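Long-range contact in VP5 (Halorubrum pleomorphic virus 6, PDB 6QGL), which is the envelope protein of a haloarchaeal pleomorphic virus and probably mediates fusion of the viral membrane with that of its host cell: residues Ser365-Pro378 with Thr408-Thr422. Numbering follows the deposited sequence.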
loop_
_atom_site.group_PDB
_atom_site.type_symbol
_atom_site.label_atom_id
_atom_site.label_comp_id
_atom_site.label_asym_id
_atom_site.label_seq_id
_atom_site.Cartn_x
_atom_site.Cartn_y
_atom_site.Cartn_z
ATOM N N SER A 365 -23.507 9.756 -28.364
ATOM C CA SER A 365 -23.445 10.927 -29.238
ATOM C C SER A 365 -24.500 11.978 -28.890
ATOM O O SER A 365 -24.163 13.146 -28.748
ATOM C CB SER A 365 -23.564 10.513 -30.705
ATOM O OG SER A 365 -23.348 11.608 -31.581
ATOM N N GLY A 366 -25.747 11.554 -28.730
ATOM C CA GLY A 366 -26.858 12.450 -28.441
ATOM C C GLY A 366 -26.854 13.136 -27.090
ATOM O O GLY A 366 -26.593 12.504 -26.061
ATOM N N VAL A 367 -27.150 14.446 -27.099
ATOM C CA VAL A 367 -27.335 15.275 -25.909
ATOM C C VAL A 367 -28.811 15.682 -25.997
ATOM O O VAL A 367 -29.172 16.622 -26.709
ATOM C CB VAL A 367 -26.341 16.469 -25.780
ATOM C CG1 VAL A 367 -26.648 17.311 -24.549
ATOM C CG2 VAL A 367 -24.902 15.976 -25.716
ATOM N N ASP A 368 -29.670 14.862 -25.372
ATOM C CA ASP A 368 -31.121 15.029 -25.389
ATOM C C ASP A 368 -31.578 15.807 -24.161
ATOM O O ASP A 368 -31.341 15.369 -23.032
ATOM C CB ASP A 368 -31.825 13.656 -25.495
ATOM C CG ASP A 368 -31.332 12.769 -26.634
ATOM O OD1 ASP A 368 -31.373 13.220 -27.806
ATOM O OD2 ASP A 368 -30.917 11.621 -26.354
ATOM N N GLY A 369 -32.168 16.983 -24.402
ATOM C CA GLY A 369 -32.646 17.904 -23.371
ATOM C C GLY A 369 -31.615 18.238 -22.310
ATOM O O GLY A 369 -31.948 18.306 -21.124
ATOM N N GLY A 370 -30.361 18.396 -22.743
ATOM C CA GLY A 370 -29.220 18.688 -21.883
ATOM C C GLY A 370 -28.602 17.488 -21.195
ATOM O O GLY A 370 -27.605 17.643 -20.490
ATOM N N THR A 371 -29.161 16.280 -21.387
ATOM C CA THR A 371 -28.641 15.078 -20.725
ATOM C C THR A 371 -27.547 14.394 -21.553
ATOM O O THR A 371 -27.759 14.074 -22.725
ATOM C CB THR A 371 -29.781 14.123 -20.319
ATOM O OG1 THR A 371 -30.875 14.886 -19.811
ATOM C CG2 THR A 371 -29.352 13.105 -19.273
ATOM N N ILE A 372 -26.380 14.177 -20.924
ATOM C CA ILE A 372 -25.206 13.502 -21.492
ATOM C C ILE A 372 -25.138 12.104 -20.859
ATOM O O ILE A 372 -25.204 11.991 -19.635
ATOM C CB ILE A 372 -23.904 14.319 -21.217
ATOM C CG1 ILE A 372 -24.004 15.756 -21.770
ATOM C CG2 ILE A 372 -22.655 13.599 -21.749
ATOM C CD1 ILE A 372 -23.093 16.746 -21.083
ATOM N N THR A 373 -25.007 11.047 -21.683
ATOM C CA THR A 373 -24.933 9.671 -21.189
ATOM C C THR A 373 -23.601 9.013 -21.555
ATOM O O THR A 373 -23.149 9.124 -22.695
ATOM C CB THR A 373 -26.158 8.845 -21.643
ATOM O OG1 THR A 373 -27.348 9.622 -21.495
ATOM C CG2 THR A 373 -26.312 7.540 -20.867
ATOM N N ILE A 374 -22.986 8.328 -20.575
ATOM C CA ILE A 374 -21.726 7.589 -20.721
ATOM C C ILE A 374 -21.995 6.085 -20.531
ATOM O O ILE A 374 -22.911 5.730 -19.787
ATOM C CB ILE A 374 -20.595 8.154 -19.812
ATOM C CG1 ILE A 374 -20.968 8.090 -18.310
ATOM C CG2 ILE A 374 -20.228 9.583 -20.241
ATOM C CD1 ILE A 374 -19.829 8.304 -17.317
ATOM N N THR A 375 -21.237 5.211 -21.225
ATOM C CA THR A 375 -21.459 3.755 -21.184
ATOM C C THR A 375 -20.474 2.987 -20.267
ATOM O O THR A 375 -20.417 1.754 -20.323
ATOM C CB THR A 375 -21.485 3.169 -22.611
ATOM O OG1 THR A 375 -20.203 3.325 -23.218
ATOM C CG2 THR A 375 -22.561 3.791 -23.489
ATOM N N SER A 376 -19.730 3.708 -19.411
ATOM C CA SER A 376 -18.777 3.126 -18.458
ATOM C C SER A 376 -18.751 3.938 -17.167
ATOM O O SER A 376 -19.162 5.098 -17.172
ATOM C CB SER A 376 -17.380 3.039 -19.066
ATOM O OG SER A 376 -17.273 1.927 -19.938
ATOM N N GLU A 377 -18.300 3.324 -16.055
ATOM C CA GLU A 377 -18.237 3.983 -14.748
ATOM C C GLU A 377 -17.184 5.105 -14.722
ATOM O O GLU A 377 -16.024 4.851 -15.064
ATOM C CB GLU A 377 -18.002 2.959 -13.616
ATOM C CG GLU A 377 -18.131 3.537 -12.210
ATOM C CD GLU A 377 -18.749 2.641 -11.151
ATOM O OE1 GLU A 377 -18.376 1.448 -11.076
ATOM O OE2 GLU A 377 -19.596 3.146 -10.378
ATOM N N PRO A 378 -17.576 6.345 -14.329
ATOM C CA PRO A 378 -16.589 7.435 -14.252
ATOM C C PRO A 378 -15.584 7.182 -13.127
ATOM O O PRO A 378 -15.958 6.656 -12.074
ATOM C CB PRO A 378 -17.447 8.676 -13.993
ATOM C CG PRO A 378 -18.665 8.166 -13.327
ATOM C CD PRO A 378 -18.916 6.801 -13.897
ATOM N N THR A 408 -25.073 2.346 -17.701
ATOM C CA THR A 408 -24.948 3.708 -18.214
ATOM C C THR A 408 -25.121 4.735 -17.091
ATOM O O THR A 408 -25.913 4.521 -16.172
ATOM C CB THR A 408 -25.984 3.975 -19.327
ATOM O OG1 THR A 408 -27.303 3.761 -18.819
ATOM C CG2 THR A 408 -25.752 3.126 -20.574
ATOM N N TRP A 409 -24.381 5.853 -17.183
ATOM C CA TRP A 409 -24.435 6.969 -16.237
ATOM C C TRP A 409 -24.818 8.240 -16.992
ATOM O O TRP A 409 -24.361 8.433 -18.120
ATOM C CB TRP A 409 -23.084 7.161 -15.529
ATOM C CG TRP A 409 -22.785 6.142 -14.472
ATOM C CD1 TRP A 409 -22.859 6.319 -13.123
ATOM C CD2 TRP A 409 -22.320 4.802 -14.678
ATOM N NE1 TRP A 409 -22.498 5.161 -12.473
ATOM C CE2 TRP A 409 -22.157 4.215 -13.404
ATOM C CE3 TRP A 409 -22.021 4.036 -15.819
ATOM C CZ2 TRP A 409 -21.720 2.894 -13.238
ATOM C CZ3 TRP A 409 -21.612 2.721 -15.655
ATOM C CH2 TRP A 409 -21.458 2.165 -14.378
ATOM N N SER A 410 -25.652 9.100 -16.383
ATOM C CA SER A 410 -26.081 10.342 -17.026
ATOM C C SER A 410 -25.943 11.585 -16.138
ATOM O O SER A 410 -25.953 11.478 -14.912
ATOM C CB SER A 410 -27.502 10.212 -17.574
ATOM O OG SER A 410 -28.495 10.429 -16.585
ATOM N N TYR A 411 -25.816 12.763 -16.778
ATOM C CA TYR A 411 -25.717 14.077 -16.137
ATOM C C TYR A 411 -26.542 15.094 -16.938
ATOM O O TYR A 411 -26.514 15.064 -18.169
ATOM C CB TYR A 411 -24.243 14.533 -15.999
ATOM C CG TYR A 411 -24.080 15.953 -15.492
ATOM C CD1 TYR A 411 -24.201 16.250 -14.137
ATOM C CD2 TYR A 411 -23.827 17.003 -16.370
ATOM C CE1 TYR A 411 -24.083 17.558 -13.668
ATOM C CE2 TYR A 411 -23.702 18.314 -15.913
ATOM C CZ TYR A 411 -23.833 18.587 -14.561
ATOM O OH TYR A 411 -23.713 19.879 -14.110
ATOM N N ASP A 412 -27.256 15.995 -16.236
ATOM C CA ASP A 412 -28.090 17.045 -16.828
ATOM C C ASP A 412 -27.306 18.365 -16.903
ATOM O O ASP A 412 -27.143 19.062 -15.895
ATOM C CB ASP A 412 -29.393 17.213 -16.023
ATOM C CG ASP A 412 -30.520 17.944 -16.728
ATOM O OD1 ASP A 412 -30.232 18.770 -17.620
ATOM O OD2 ASP A 412 -31.692 17.704 -16.375
ATOM N N ALA A 413 -26.815 18.694 -18.103
ATOM C CA ALA A 413 -26.015 19.887 -18.363
ATOM C C ALA A 413 -26.830 21.056 -18.930
ATOM O O ALA A 413 -26.269 21.913 -19.618
ATOM C CB ALA A 413 -24.855 19.538 -19.284
ATOM N N SER A 414 -28.137 21.121 -18.601
ATOM C CA SER A 414 -29.041 22.187 -19.056
ATOM C C SER A 414 -28.672 23.582 -18.535
ATOM O O SER A 414 -29.003 24.583 -19.175
ATOM C CB SER A 414 -30.488 21.862 -18.702
ATOM O OG SER A 414 -30.920 20.706 -19.398
ATOM N N GLY A 415 -28.004 23.625 -17.381
ATOM C CA GLY A 415 -27.557 24.864 -16.754
ATOM C C GLY A 415 -26.152 25.269 -17.155
ATOM O O GLY A 415 -25.765 26.428 -16.977
ATOM N N ASP A 416 -25.391 24.313 -17.719
ATOM C CA ASP A 416 -24.006 24.485 -18.155
ATOM C C ASP A 416 -23.857 24.817 -19.651
ATOM O O ASP A 416 -22.961 25.585 -20.007
ATOM C CB ASP A 416 -23.191 23.233 -17.812
ATOM C CG ASP A 416 -23.352 22.747 -16.383
ATOM O OD1 ASP A 416 -22.904 23.460 -15.458
ATOM O OD2 ASP A 416 -23.917 21.647 -16.190
ATOM N N LEU A 417 -24.709 24.233 -20.521
ATOM C CA LEU A 417 -24.650 24.433 -21.976
ATOM C C LEU A 417 -25.637 25.479 -22.473
ATOM O O LEU A 417 -26.726 25.610 -21.912
ATOM C CB LEU A 417 -24.902 23.109 -22.729
ATOM C CG LEU A 417 -23.945 21.939 -22.483
ATOM C CD1 LEU A 417 -24.551 20.640 -22.974
ATOM C CD2 LEU A 417 -22.590 22.168 -23.140
ATOM N N GLU A 418 -25.266 26.204 -23.548
ATOM C CA GLU A 418 -26.120 27.198 -24.203
ATOM C C GLU A 418 -27.100 26.471 -25.122
ATOM O O GLU A 418 -28.265 26.862 -25.207
ATOM C CB GLU A 418 -25.292 28.215 -25.000
ATOM C CG GLU A 418 -24.681 29.316 -24.148
ATOM C CD GLU A 418 -24.088 30.501 -24.890
ATOM O OE1 GLU A 418 -24.320 30.631 -26.114
ATOM O OE2 GLU A 418 -23.395 31.313 -24.235
ATOM N N THR A 419 -26.621 25.418 -25.818
ATOM C CA THR A 419 -27.449 24.581 -26.682
ATOM C C THR A 419 -27.530 23.220 -26.006
ATOM O O THR A 419 -26.518 22.524 -25.882
ATOM C CB THR A 419 -26.968 24.559 -28.150
ATOM O OG1 THR A 419 -25.838 23.703 -28.279
ATOM C CG2 THR A 419 -26.637 25.934 -28.686
ATOM N N THR A 420 -28.720 22.904 -25.478
ATOM C CA THR A 420 -29.011 21.664 -24.752
ATOM C C THR A 420 -29.155 20.475 -25.696
ATOM O O THR A 420 -28.728 19.378 -25.353
ATOM C CB THR A 420 -30.244 21.839 -23.868
ATOM O OG1 THR A 420 -31.303 22.358 -24.669
ATOM C CG2 THR A 420 -29.990 22.764 -22.694
ATOM N N ILE A 421 -29.756 20.689 -26.877
ATOM C CA ILE A 421 -29.944 19.638 -27.880
ATOM C C ILE A 421 -28.797 19.739 -28.885
ATOM O O ILE A 421 -28.779 20.654 -29.713
ATOM C CB ILE A 421 -31.353 19.705 -28.535
ATOM C CG1 ILE A 421 -32.461 19.691 -27.456
ATOM C CG2 ILE A 421 -31.545 18.567 -29.554
ATOM C CD1 ILE A 421 -33.809 20.148 -27.893
ATOM N N THR A 422 -27.828 18.814 -28.780
ATOM C CA THR A 422 -26.617 18.762 -29.608
ATOM C C THR A 422 -26.041 17.332 -29.606
ATOM O O THR A 422 -26.706 16.408 -29.122
ATOM C CB THR A 422 -25.604 19.859 -29.150
ATOM O OG1 THR A 422 -24.529 19.966 -30.085
ATOM C CG2 THR A 422 -25.068 19.623 -27.746
#
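The flat indole of W409 lies over the extended backbone of E377 and P378, at one end of an antiparallel ladder that joins strands 371-374 and 409-412. Extended chain and broad, flat ring suit each other: E377 CA rests over the six-membered ring, 3.7 Å from its centroid, and P378 CD over the five-membered ring on the same face. Proline suits this place because its ring methylene adjoins the backbone and presents C-H groups to the indole. With CG beside the backbone N (chi1 -75°), the W409 ring swings over this stretch of backbone, while I374 CG1 fills the hollow beside W409 CB, 3.6 Å away. The bond from I374 N to W409 O is nearly straight (173°), and a second from W409 N to I374 O closes the pair.

I372 and Y411 form the next hydrogen-bonded pair. Their side chains share the face of I374 and W409, whereas the small beta-branched T371 and T373 share the other with S410, where T371 CG2 packs on S410 CB. On the first face I372 CD1 reaches the methyl of A413, and strand 382-388 lies against I374 and P378.

At the other end a type I' turn from D368 to T371 turns the chain back, with glycine suited to the positive phi of both G369 and G370. G370 is buried, its CA against S414 OG (3.6 Å); A413 N bonds to G370 O at 2.7 Å. V367 pairs with T422 in a neighbouring sheet, and its CG1, anti to the backbone N (chi1 177°), extends to L417 CD1. Nearby, D412 makes an Asx turn, its OD1 accepting from S414 N and, at 2.7 Å, from S414 OG.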